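Local coordinates for ABC transporter, substrate binding protein (Aeropyrum pernix, PDB 3EAF), which probably captures a small solute outside the cell and hands it to the membrane permease of an ABC importer, at residues W233-R238 and G361-M366; S213-A218 and A226-N231; S157-I162 and Y202-N207; I258-G263 and R289-F294; A105-K110 and S125-S130. All blocks are in the same frame, centred on the assembly; numbering follows the deposited sequence.

Contact 1: W233-R238 and G361-M366; sequences WGFDER and GELQLM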
# COMPACT_ATOMS: atom_id res chain seq x y z
N TRP A 233 -1.42 5.06 2.74
CA TRP A 233 -2.60 5.53 2.01
C TRP A 233 -3.19 6.83 2.56
O TRP A 233 -4.18 7.33 2.03
CB TRP A 233 -3.68 4.43 1.94
CG TRP A 233 -3.23 3.15 1.30
CD1 TRP A 233 -2.96 1.97 1.93
CD2 TRP A 233 -2.98 2.91 -0.10
NE1 TRP A 233 -2.56 1.01 1.03
CE2 TRP A 233 -2.57 1.57 -0.23
CE3 TRP A 233 -3.08 3.70 -1.25
CZ2 TRP A 233 -2.24 0.99 -1.47
CZ3 TRP A 233 -2.76 3.13 -2.48
CH2 TRP A 233 -2.35 1.79 -2.58
N GLY A 234 -2.57 7.39 3.60
CA GLY A 234 -3.12 8.56 4.30
C GLY A 234 -2.41 9.88 4.00
O GLY A 234 -2.81 10.93 4.52
N PHE A 235 -1.39 9.81 3.15
CA PHE A 235 -0.47 10.92 2.92
C PHE A 235 0.13 10.79 1.52
O PHE A 235 0.58 9.70 1.15
CB PHE A 235 0.65 10.88 3.96
CG PHE A 235 1.51 12.13 4.00
CD1 PHE A 235 1.22 13.15 4.89
CD2 PHE A 235 2.65 12.24 3.19
CE1 PHE A 235 2.03 14.29 4.96
CE2 PHE A 235 3.46 13.38 3.24
CZ PHE A 235 3.14 14.41 4.13
N ASP A 236 0.09 11.87 0.76
CA ASP A 236 0.78 11.94 -0.54
C ASP A 236 0.96 13.40 -0.96
O ASP A 236 0.88 14.31 -0.12
CB ASP A 236 0.10 11.08 -1.64
CG ASP A 236 -1.34 11.51 -1.95
OD1 ASP A 236 -1.60 12.71 -2.18
OD2 ASP A 236 -2.24 10.62 -1.99
N GLU A 237 1.21 13.62 -2.26
CA GLU A 237 1.51 14.94 -2.82
C GLU A 237 0.42 16.00 -2.56
O GLU A 237 0.71 17.19 -2.56
CB GLU A 237 1.77 14.84 -4.34
CG GLU A 237 3.01 14.01 -4.72
CD GLU A 237 2.72 12.53 -4.89
OE1 GLU A 237 1.63 12.06 -4.49
OE2 GLU A 237 3.58 11.81 -5.44
N ARG A 238 -0.81 15.54 -2.32
CA ARG A 238 -1.96 16.43 -2.07
C ARG A 238 -2.03 16.92 -0.62
O ARG A 238 -2.76 17.87 -0.32
CB ARG A 238 -3.27 15.71 -2.42
CG ARG A 238 -3.48 15.47 -3.90
CD ARG A 238 -4.61 14.47 -4.14
NE ARG A 238 -4.27 13.14 -3.62
CZ ARG A 238 -5.06 12.07 -3.68
NH1 ARG A 238 -6.27 12.15 -4.23
NH2 ARG A 238 -4.64 10.92 -3.18
N GLY A 361 5.61 24.17 3.80
CA GLY A 361 4.47 23.55 3.14
C GLY A 361 4.84 22.61 2.00
O GLY A 361 3.96 22.08 1.32
N GLU A 362 6.13 22.41 1.79
CA GLU A 362 6.60 21.54 0.72
C GLU A 362 7.02 20.21 1.33
O GLU A 362 7.47 20.16 2.47
CB GLU A 362 7.73 22.22 -0.06
CG GLU A 362 7.25 23.48 -0.81
CD GLU A 362 8.35 24.27 -1.51
OE1 GLU A 362 9.42 23.70 -1.82
OE2 GLU A 362 8.12 25.49 -1.76
N LEU A 363 6.83 19.13 0.57
CA LEU A 363 7.19 17.80 1.07
C LEU A 363 8.69 17.58 1.04
O LEU A 363 9.38 17.96 0.08
CB LEU A 363 6.46 16.70 0.29
CG LEU A 363 4.93 16.66 0.36
CD1 LEU A 363 4.40 15.41 -0.33
CD2 LEU A 363 4.44 16.71 1.80
N GLN A 364 9.20 16.96 2.11
CA GLN A 364 10.62 16.75 2.28
C GLN A 364 10.89 15.30 2.62
O GLN A 364 10.22 14.73 3.47
CB GLN A 364 11.16 17.67 3.38
CG GLN A 364 10.89 19.15 3.10
CD GLN A 364 11.11 20.06 4.30
OE1 GLN A 364 11.39 19.61 5.41
NE2 GLN A 364 10.98 21.37 4.07
N LEU A 365 11.86 14.70 1.94
CA LEU A 365 12.21 13.31 2.20
C LEU A 365 13.13 13.22 3.43
O LEU A 365 14.19 13.84 3.46
CB LEU A 365 12.87 12.67 0.97
CG LEU A 365 13.25 11.19 1.03
CD1 LEU A 365 12.03 10.29 1.19
CD2 LEU A 365 14.05 10.79 -0.20
N MSE A 366 12.70 12.45 4.43
CA MSE A 366 13.51 12.21 5.63
C MSE A 366 14.57 11.14 5.44
O MSE A 366 15.64 11.21 6.06
CB MSE A 366 12.63 11.84 6.84
CG MSE A 366 11.64 12.91 7.28
SE MSE A 366 12.46 14.59 7.84
CE MSE A 366 12.57 15.54 6.15

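Contact 2: S213-A218 and A226-N231; sequences SLLGRA and AFLLTN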
# COMPACT_ATOMS: atom_id res chain seq x y z
N SER A 213 -6.23 13.77 6.36
CA SER A 213 -6.04 15.20 6.13
C SER A 213 -7.02 16.08 6.92
O SER A 213 -6.63 17.10 7.49
CB SER A 213 -6.12 15.51 4.64
OG SER A 213 -5.13 14.77 3.94
N LEU A 214 -8.29 15.67 6.94
CA LEU A 214 -9.30 16.35 7.76
C LEU A 214 -8.89 16.39 9.23
O LEU A 214 -9.08 17.41 9.91
CB LEU A 214 -10.66 15.66 7.61
CG LEU A 214 -11.48 15.92 6.34
CD1 LEU A 214 -12.73 15.06 6.38
CD2 LEU A 214 -11.86 17.38 6.20
N LEU A 215 -8.32 15.29 9.72
CA LEU A 215 -7.85 15.17 11.10
C LEU A 215 -6.66 16.09 11.37
O LEU A 215 -6.64 16.80 12.36
CB LEU A 215 -7.49 13.72 11.43
CG LEU A 215 -7.03 13.42 12.87
CD1 LEU A 215 -8.19 13.55 13.86
CD2 LEU A 215 -6.40 12.03 12.97
N GLY A 216 -5.66 16.05 10.49
CA GLY A 216 -4.51 16.95 10.60
C GLY A 216 -4.93 18.40 10.62
O GLY A 216 -4.42 19.19 11.42
N ARG A 217 -5.86 18.76 9.73
CA ARG A 217 -6.39 20.12 9.66
C ARG A 217 -7.14 20.49 10.95
O ARG A 217 -6.97 21.58 11.48
CB ARG A 217 -7.30 20.30 8.43
CG ARG A 217 -7.83 21.72 8.24
CD ARG A 217 -8.68 21.86 6.97
NE ARG A 217 -7.88 21.98 5.75
CZ ARG A 217 -7.33 23.11 5.30
NH1 ARG A 217 -7.47 24.24 5.97
NH2 ARG A 217 -6.64 23.10 4.17
N ALA A 218 -7.96 19.56 11.44
CA ALA A 218 -8.72 19.75 12.68
C ALA A 218 -7.82 19.89 13.91
O ALA A 218 -8.05 20.75 14.76
CB ALA A 218 -9.70 18.62 12.87
N ALA A 226 0.25 18.16 18.32
CA ALA A 226 0.96 16.91 18.25
C ALA A 226 1.40 16.67 16.81
O ALA A 226 0.85 17.26 15.87
CB ALA A 226 0.05 15.78 18.70
N PHE A 227 2.40 15.82 16.64
CA PHE A 227 2.78 15.33 15.31
C PHE A 227 1.78 14.28 14.84
O PHE A 227 1.34 13.44 15.63
CB PHE A 227 4.18 14.70 15.34
CG PHE A 227 5.30 15.70 15.52
CD1 PHE A 227 5.46 16.76 14.65
CD2 PHE A 227 6.22 15.54 16.55
CE1 PHE A 227 6.50 17.67 14.80
CE2 PHE A 227 7.27 16.45 16.71
CZ PHE A 227 7.40 17.51 15.83
N LEU A 228 1.43 14.32 13.56
CA LEU A 228 0.61 13.29 12.94
C LEU A 228 1.46 12.38 12.05
O LEU A 228 2.22 12.87 11.20
CB LEU A 228 -0.54 13.91 12.14
CG LEU A 228 -1.45 13.02 11.27
CD1 LEU A 228 -2.16 11.92 12.07
CD2 LEU A 228 -2.48 13.87 10.56
N LEU A 229 1.35 11.07 12.26
CA LEU A 229 1.96 10.10 11.37
C LEU A 229 0.86 9.28 10.71
O LEU A 229 -0.02 8.75 11.40
CB LEU A 229 2.92 9.17 12.12
CG LEU A 229 3.57 8.02 11.33
CD1 LEU A 229 4.68 8.49 10.38
CD2 LEU A 229 4.11 6.95 12.28
N THR A 230 0.90 9.16 9.39
CA THR A 230 -0.11 8.36 8.69
C THR A 230 0.49 7.15 8.01
O THR A 230 1.65 7.15 7.60
CB THR A 230 -0.90 9.16 7.60
OG1 THR A 230 -0.11 9.26 6.40
CG2 THR A 230 -1.29 10.56 8.09
N ASN A 231 -0.34 6.12 7.88
CA ASN A 231 -0.04 5.01 7.00
C ASN A 231 0.12 5.50 5.57
O ASN A 231 -0.24 6.63 5.25
CB ASN A 231 -1.13 3.95 7.11
CG ASN A 231 -2.41 4.37 6.43
OD1 ASN A 231 -2.72 3.87 5.36
ND2 ASN A 231 -3.18 5.27 7.06

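Contact 3: S157-I162 and Y202-N207; sequences SPIGAI and YVWCGN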
# COMPACT_ATOMS: atom_id res chain seq x y z
N SER A 157 -5.88 -2.90 10.80
CA SER A 157 -4.90 -3.96 10.53
C SER A 157 -3.63 -3.97 11.41
O SER A 157 -3.30 -5.01 11.99
CB SER A 157 -4.54 -4.04 9.04
OG SER A 157 -3.68 -5.14 8.77
N PRO A 158 -2.91 -2.83 11.50
CA PRO A 158 -1.68 -2.83 12.30
C PRO A 158 -1.88 -2.45 13.78
O PRO A 158 -0.90 -2.45 14.55
CB PRO A 158 -0.84 -1.76 11.61
CG PRO A 158 -1.85 -0.74 11.19
CD PRO A 158 -3.13 -1.50 10.88
N ILE A 159 -3.11 -2.13 14.18
CA ILE A 159 -3.38 -1.58 15.53
C ILE A 159 -2.88 -2.49 16.66
O ILE A 159 -2.16 -2.05 17.56
CB ILE A 159 -4.87 -1.17 15.71
CG1 ILE A 159 -5.24 -0.02 14.77
CG2 ILE A 159 -5.17 -0.79 17.17
CD1 ILE A 159 -4.44 1.30 14.97
N GLY A 160 -3.23 -3.78 16.59
CA GLY A 160 -2.74 -4.74 17.59
C GLY A 160 -1.22 -4.79 17.72
O GLY A 160 -0.68 -4.82 18.83
N ALA A 161 -0.53 -4.81 16.58
CA ALA A 161 0.93 -4.85 16.55
C ALA A 161 1.55 -3.56 17.07
O ALA A 161 2.59 -3.59 17.73
CB ALA A 161 1.44 -5.17 15.14
N ILE A 162 0.92 -2.42 16.76
CA ILE A 162 1.33 -1.14 17.31
C ILE A 162 1.27 -1.15 18.84
O ILE A 162 2.22 -0.73 19.50
CB ILE A 162 0.51 0.04 16.76
CG1 ILE A 162 0.85 0.31 15.29
CG2 ILE A 162 0.77 1.31 17.57
CD1 ILE A 162 -0.15 1.22 14.59
N TYR A 202 2.18 12.38 19.91
CA TYR A 202 2.11 11.78 18.59
C TYR A 202 0.73 11.17 18.32
O TYR A 202 0.12 10.57 19.22
CB TYR A 202 3.19 10.70 18.43
CG TYR A 202 4.57 11.08 18.93
CD1 TYR A 202 5.30 12.11 18.32
CD2 TYR A 202 5.15 10.40 19.99
CE1 TYR A 202 6.59 12.45 18.79
CE2 TYR A 202 6.43 10.73 20.46
CZ TYR A 202 7.14 11.76 19.86
OH TYR A 202 8.40 12.06 20.33
N VAL A 203 0.25 11.34 17.09
CA VAL A 203 -1.01 10.73 16.65
C VAL A 203 -0.75 9.83 15.45
O VAL A 203 -0.13 10.26 14.47
CB VAL A 203 -2.07 11.80 16.29
CG1 VAL A 203 -3.32 11.15 15.67
CG2 VAL A 203 -2.47 12.62 17.52
N TRP A 204 -1.20 8.58 15.53
CA TRP A 204 -1.25 7.68 14.38
C TRP A 204 -2.64 7.72 13.72
O TRP A 204 -3.65 7.73 14.41
CB TRP A 204 -0.91 6.24 14.81
CG TRP A 204 -1.25 5.18 13.79
CD1 TRP A 204 -2.35 4.36 13.78
CD2 TRP A 204 -0.49 4.84 12.63
NE1 TRP A 204 -2.31 3.53 12.69
CE2 TRP A 204 -1.18 3.80 11.97
CE3 TRP A 204 0.72 5.31 12.09
CZ2 TRP A 204 -0.70 3.21 10.78
CZ3 TRP A 204 1.19 4.73 10.92
CH2 TRP A 204 0.48 3.69 10.28
N CYS A 205 -2.69 7.77 12.39
CA CYS A 205 -3.96 7.60 11.69
C CYS A 205 -3.91 6.46 10.67
O CYS A 205 -3.03 6.42 9.82
CB CYS A 205 -4.42 8.90 11.03
SG CYS A 205 -6.10 8.80 10.36
N GLY A 206 -4.87 5.54 10.77
CA GLY A 206 -4.89 4.34 9.94
C GLY A 206 -5.80 4.35 8.72
O GLY A 206 -5.95 3.33 8.06
N ASN A 207 -6.37 5.52 8.39
CA ASN A 207 -7.32 5.65 7.28
C ASN A 207 -6.67 6.24 6.01
O ASN A 207 -5.47 6.54 6.01
CB ASN A 207 -8.50 6.54 7.69
CG ASN A 207 -9.32 5.97 8.84
OD1 ASN A 207 -9.11 4.84 9.28
ND2 ASN A 207 -10.27 6.76 9.34

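Contact 4: I258-G263 and R289-F294; sequences IYPMFG and RVVQGF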
# COMPACT_ATOMS: atom_id res chain seq x y z
N ILE A 258 9.42 5.35 -3.43
CA ILE A 258 9.86 6.72 -3.69
C ILE A 258 8.78 7.49 -4.47
O ILE A 258 8.15 6.94 -5.37
CB ILE A 258 11.25 6.74 -4.41
CG1 ILE A 258 11.96 8.09 -4.23
CG2 ILE A 258 11.12 6.38 -5.90
CD1 ILE A 258 12.32 8.43 -2.78
N TYR A 259 8.55 8.75 -4.09
CA TYR A 259 7.61 9.61 -4.82
C TYR A 259 8.29 10.03 -6.11
O TYR A 259 9.51 10.20 -6.13
CB TYR A 259 7.30 10.88 -4.04
CG TYR A 259 6.41 10.78 -2.82
CD1 TYR A 259 6.28 9.58 -2.11
CD2 TYR A 259 5.74 11.90 -2.35
CE1 TYR A 259 5.48 9.51 -0.97
CE2 TYR A 259 4.94 11.85 -1.22
CZ TYR A 259 4.81 10.65 -0.54
OH TYR A 259 4.02 10.62 0.58
N PRO A 260 7.50 10.21 -7.20
CA PRO A 260 8.10 10.75 -8.43
C PRO A 260 8.93 12.04 -8.21
O PRO A 260 10.00 12.17 -8.81
CB PRO A 260 6.89 11.02 -9.33
CG PRO A 260 5.87 10.02 -8.88
CD PRO A 260 6.06 9.93 -7.37
N MSE A 261 8.46 12.95 -7.36
CA MSE A 261 9.17 14.21 -7.07
C MSE A 261 10.56 14.06 -6.41
O MSE A 261 11.37 14.98 -6.45
CB MSE A 261 8.30 15.15 -6.21
CG MSE A 261 7.89 14.56 -4.87
SE MSE A 261 6.98 15.84 -3.70
CE MSE A 261 5.61 16.54 -4.89
N PHE A 262 10.81 12.91 -5.78
CA PHE A 262 12.14 12.61 -5.22
C PHE A 262 12.90 11.59 -6.08
O PHE A 262 13.97 11.11 -5.69
CB PHE A 262 12.03 12.08 -3.77
CG PHE A 262 11.24 12.96 -2.84
CD1 PHE A 262 11.53 14.31 -2.71
CD2 PHE A 262 10.20 12.43 -2.09
CE1 PHE A 262 10.80 15.13 -1.84
CE2 PHE A 262 9.45 13.23 -1.22
CZ PHE A 262 9.76 14.59 -1.09
N GLY A 263 12.36 11.28 -7.25
CA GLY A 263 12.87 10.18 -8.05
C GLY A 263 13.24 10.51 -9.48
O GLY A 263 13.25 9.62 -10.32
N ARG A 289 0.39 7.36 -5.95
CA ARG A 289 -0.69 6.38 -6.14
C ARG A 289 -0.52 5.65 -7.47
O ARG A 289 -0.70 4.44 -7.55
CB ARG A 289 -2.06 7.05 -6.06
CG ARG A 289 -2.32 7.85 -4.77
CD ARG A 289 -1.80 7.13 -3.53
NE ARG A 289 -1.88 7.95 -2.33
CZ ARG A 289 -1.39 7.60 -1.14
NH1 ARG A 289 -0.77 6.44 -0.99
NH2 ARG A 289 -1.53 8.42 -0.11
N VAL A 290 -0.15 6.41 -8.50
CA VAL A 290 0.20 5.86 -9.80
C VAL A 290 1.37 4.88 -9.68
O VAL A 290 1.33 3.78 -10.25
CB VAL A 290 0.51 6.99 -10.83
CG1 VAL A 290 0.93 6.41 -12.19
CG2 VAL A 290 -0.72 7.89 -11.00
N VAL A 291 2.40 5.25 -8.92
CA VAL A 291 3.52 4.34 -8.66
C VAL A 291 3.04 3.03 -8.02
O VAL A 291 3.44 1.95 -8.43
CB VAL A 291 4.61 5.01 -7.78
CG1 VAL A 291 5.73 4.02 -7.46
CG2 VAL A 291 5.17 6.26 -8.45
N GLN A 292 2.15 3.13 -7.03
CA GLN A 292 1.68 1.97 -6.28
C GLN A 292 0.97 0.96 -7.17
O GLN A 292 1.13 -0.26 -7.00
CB GLN A 292 0.80 2.39 -5.10
CG GLN A 292 1.59 3.12 -4.02
CD GLN A 292 0.77 3.51 -2.82
OE1 GLN A 292 0.29 4.63 -2.73
NE2 GLN A 292 0.63 2.60 -1.88
N GLY A 293 0.19 1.47 -8.12
CA GLY A 293 -0.47 0.63 -9.13
C GLY A 293 0.51 0.03 -10.12
O GLY A 293 0.46 -1.17 -10.40
N PHE A 294 1.41 0.86 -10.62
CA PHE A 294 2.42 0.45 -11.60
C PHE A 294 3.29 -0.69 -11.07
O PHE A 294 3.51 -1.69 -11.77
CB PHE A 294 3.29 1.65 -12.00
CG PHE A 294 4.04 1.46 -13.29
CD1 PHE A 294 3.51 1.91 -14.50
CD2 PHE A 294 5.30 0.85 -13.30
CE1 PHE A 294 4.22 1.75 -15.70
CE2 PHE A 294 6.01 0.69 -14.49
CZ PHE A 294 5.47 1.13 -15.69

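Contact 5: A105-K110 and S125-S130; sequences ASYSAK and STQACS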
# COMPACT_ATOMS: atom_id res chain seq x y z
N ALA A 105 -3.06 -4.03 -3.39
CA ALA A 105 -2.83 -2.76 -2.75
C ALA A 105 -2.88 -2.89 -1.23
O ALA A 105 -2.20 -2.15 -0.52
CB ALA A 105 -3.84 -1.75 -3.22
N SER A 106 -3.68 -3.82 -0.72
CA SER A 106 -3.65 -4.14 0.71
C SER A 106 -2.29 -4.71 1.07
O SER A 106 -1.82 -5.65 0.43
CB SER A 106 -4.72 -5.16 1.08
OG SER A 106 -4.52 -5.59 2.42
N TYR A 107 -1.67 -4.13 2.10
CA TYR A 107 -0.42 -4.67 2.62
C TYR A 107 -0.62 -5.33 4.00
O TYR A 107 0.27 -5.28 4.85
CB TYR A 107 0.68 -3.60 2.66
CG TYR A 107 0.80 -2.76 1.39
CD1 TYR A 107 0.94 -3.37 0.14
CD2 TYR A 107 0.79 -1.37 1.46
CE1 TYR A 107 1.05 -2.59 -1.03
CE2 TYR A 107 0.91 -0.60 0.32
CZ TYR A 107 1.04 -1.20 -0.92
OH TYR A 107 1.15 -0.41 -2.03
N SER A 108 -1.78 -5.96 4.20
CA SER A 108 -2.08 -6.64 5.47
C SER A 108 -1.11 -7.76 5.83
O SER A 108 -0.82 -8.64 5.01
CB SER A 108 -3.50 -7.23 5.45
OG SER A 108 -3.71 -8.07 6.59
N ALA A 109 -0.65 -7.76 7.09
CA ALA A 109 0.24 -8.80 7.59
C ALA A 109 -0.40 -10.18 7.59
O ALA A 109 0.29 -11.20 7.49
CB ALA A 109 0.75 -8.44 9.00
N LYS A 110 -1.73 -10.22 7.69
CA LYS A 110 -2.49 -11.47 7.65
C LYS A 110 -2.34 -12.24 6.32
O LYS A 110 -2.55 -13.46 6.29
CB LYS A 110 -3.97 -11.21 7.99
CG LYS A 110 -4.17 -10.64 9.39
CD LYS A 110 -5.63 -10.57 9.81
CE LYS A 110 -5.75 -10.21 11.30
NZ LYS A 110 -7.17 -9.98 11.70
N SER A 125 1.87 -3.47 9.47
CA SER A 125 2.33 -3.41 10.86
C SER A 125 3.82 -3.03 10.94
O SER A 125 4.18 -2.11 11.68
CB SER A 125 2.05 -4.74 11.57
OG SER A 125 0.69 -5.12 11.42
N THR A 126 4.65 -3.72 10.16
CA THR A 126 6.07 -3.39 10.01
C THR A 126 6.27 -1.97 9.52
O THR A 126 7.16 -1.26 10.00
CB THR A 126 6.76 -4.36 9.02
OG1 THR A 126 6.55 -5.71 9.45
CG2 THR A 126 8.26 -4.07 8.93
N GLN A 127 5.45 -1.54 8.55
CA GLN A 127 5.44 -0.15 8.09
C GLN A 127 5.13 0.81 9.24
O GLN A 127 5.87 1.78 9.46
CB GLN A 127 4.41 0.04 6.96
CG GLN A 127 4.84 -0.56 5.61
CD GLN A 127 3.94 -0.16 4.45
OE1 GLN A 127 3.49 -1.01 3.66
NE2 GLN A 127 3.67 1.13 4.33
N ALA A 128 4.05 0.54 9.97
CA ALA A 128 3.62 1.38 11.10
C ALA A 128 4.70 1.48 12.17
O ALA A 128 5.01 2.57 12.64
CB ALA A 128 2.33 0.85 11.70
N CYS A 129 5.27 0.34 12.54
CA CYS A 129 6.27 0.32 13.60
C CYS A 129 7.57 0.99 13.16
O CYS A 129 8.26 1.60 13.98
CB CYS A 129 6.50 -1.11 14.09
SG CYS A 129 5.05 -1.82 14.92
N SER A 130 7.89 0.89 11.87
CA SER A 130 9.02 1.61 11.29
C SER A 130 8.84 3.12 11.37
O SER A 130 9.78 3.85 11.73
CB SER A 130 9.24 1.20 9.83
OG SER A 130 9.66 -0.15 9.75
O HOH W 1 -1.05 -5.56 8.95

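Contact 1: W233-R238 and G361-M366
F235 and L363 run alongside each other, pointing opposite ways, and where they overlap the ring end of F235 meets one branch of the leucine: F235 CZ lies 3.5 Å from L363 CD2, which comes up obliquely to the ring. The other branch turns to the backbone. L363 CD1 sits 3.7 Å from D236 O and 3.8 Å from E237 CA, so the fork of L363 straddles the join between the phenylalanine ring and the main chain that follows it. A chi1 of -169° swings the F235 ring out to the strand, where it also touches I355 of strand 352-357. L363 opens 363-369, an outermost strand of the seven-stranded sheet, and 233-238 is the loop leading from strand 227-230 into helix 239-243. D236 points away from L363 and organises that loop. Its OD1 makes a capping bond to R238 N, at 2.9 Å, in the turn leading into helix 239-243 and also takes R238 NE, while OD2 uses its syn lone pair for R238 NH2 at 2.7 Å. The guanidinium thus grips the carboxylate side-on, both acceptor oxygens lying almost in its plane, and R289 adds a second salt bridge to OD2. No hydrogen bond or salt bridge crosses between the segments; the contact is van der Waals packing, whereas the loop beside it is held partly by charged bonds: two arginines and a backbone N-H share one buried carboxylate, which would probably keep D236 ionised.

Contact 2: S213-A218 and A226-N231
A chi1 of 174° takes L228 CG to the far side from its amide nitrogen, and with chi2 at 59° its two methyls are spread toward the helix, one to G216 and one to L215. L228 CD2 rests on the helix backbone itself, 3.7 Å from G216 CA and 3.9 Å from G216 N. L215 extends in the same sense (chi1 -178°) and brings its CD2 to 4.3 Å from L228 CD1, a looser apolar touch than the one on the glycine. G216 is where helix and strand come nearest, with G216 CA 6.7 Å from L228 CA; it has no side chain, and the L228 methyl lies directly on the main chain. Helix 209-222 and strand 227-230 are the second and third elements of a beta-alpha-beta unit that starts with strand 202-205, and the contact packs the crossover helix onto the strand it leads to. The two strands lie parallel and adjacent in the sheet, as in the Rossmann-like lobes of periplasmic binding proteins. L228 also touches V203 on one neighbouring strand and V251 on the other, while L215 reaches I191 and M195 of helix 185-196. No hydrogen bond passes between the segments; the polar edges of the strand are taken up by its sheet neighbours, L228 bonding through its backbone to K250 and F252.

Contact 3: S157-I162 and Y202-N207
W204 meets helix 159-165 with its indole: from CB, a chi1 of 166° sends the ring off the strand toward the helix. W204 CG lies 4.2 Å from I162 CD1. Next round the five-membered ring, W204 CD1 is 3.9 Å from I159 CD1, and W204 NE1 comes between two methyls, 3.7 Å from I162 CD1 and 3.8 Å from I159 CD1. I162 CD1 stands over one face, 3.8 Å from the centroid of the five-membered ring and only 13° off its normal, a CH-pi contact; I159 CD1 approaches obliquely instead. I162 reaches that place with CG1 beside its own backbone N and CD1 extended beyond it (chi2 166°). The segments belong to an alpha/beta lobe in which strand 202-205 runs parallel between strands 142-148 and 227-230, with helix 159-165 packed on one face of the sheet; this build is characteristic of periplasmic binding proteins. At the fusion of the two rings, W204 CE2 is 3.8 Å from I162 CD1. Farther out on the benzene half, W204 CZ2 is 4.1 Å from P158 CG. This proline lies just before the helix, and its carbonyl O receives the backbone N of I162. Beyond the helix, W204 also packs on A128 of helix 124-139, L146 of strand 142-148 and L229 of the adjoining strand 227-230.

Contact 4: I258-G263 and R289-F294
A short 3-10 turn at 260-262, closed by backbone bonds from F262 N to Y259 O and from G263 N to P260 O, lies against a turn of helix 288-304 at V291. A methyl of V291 meets the outer corner of the pyrrolidine ring: P260 CG is 3.8 Å from V291 CG2, and P260 CD follows at 3.9 Å from the same methyl. A chi1 of 177° places V291 CG1 opposite the backbone N and puts CG2 beside that nitrogen, on the side of the proline. Its other methyl, V291 CG1, faces I258 O at 4.3 Å; that carbonyl oxygen is buried here and has no hydrogen-bond partner. Within the helix, R289 NH1 donates to Q292 OE1 at 2.7 Å, reaching a lone pair in the plane of the amide carbonyl, and this links the two polar side chains one turn apart. R289 NH1 also bonds V232 O. The loop bearing I258 follows strand 251-255, and I258 touches L365 on strand 363-369. I258 and V291 both pack on helix 267-278, against I269 and I272 respectively, placing the contact between that helix, helix 288-304 and the edge of the seven-stranded sheet.

Contact 5: A105-K110 and S125-S130
A strand-end loop shaped by two successive ST turns packs Y107 and A109 against Q127 and S125 at the start of helix 124-139. In the loop, S106 OG accepts from S108 N, and S108 OG accepts from K110 N at 3.1 Å. A water sits in the joint. A109 N donates to that water at 2.9 Å, and S125 OG lies 3.1 Å from the same water, which links the backbone N-H of A109 to the hydroxyl of S125; A109 CB packs 4.1 Å from S125 OG. With OG beside its own backbone N (chi1 -52°), S125 also reaches T381 by a hydrogen bond. The loop leaves the end of a strand of the six-stranded sheet, consistent with a place near the junction of the two lobes of a periplasmic binding protein. The end of the Q127 side chain crosses the Y107 ring obliquely, with ring and amide planes 42° apart. On the Y107 ring, A105 O stands 3.2 Å above one face, over its centre. Y107 OH is hydrogen-bonded to Q292 NE2; the Y107 side chain is about 8 Å from that of Y341, one of the residues binding magnesium.

Along the chain, contact 5 closes first, then contact 3, contact 2 and contact 1, with contact 4 falling between the two segments of contact 1. Contacts 1, 2 and 3 all reach the seven-stranded sheet: 202-205 and 227-230 are adjacent strands joined by backbone bonds, with centres of contacts 2 and 3 about 12 Å apart, and 363-369 lies at an edge. Contact 4 is about 12 Å from contact 1 by centres and tied to it by the D236-R289 salt bridge. Contact 5, about 10 Å from contact 3 by centres, touches it through S125 and A128. Contacts 1 to 3 pack one lobe's sheet, while contacts 4 and 5 meet through Q292 and Y107, probably near where the two lobes join.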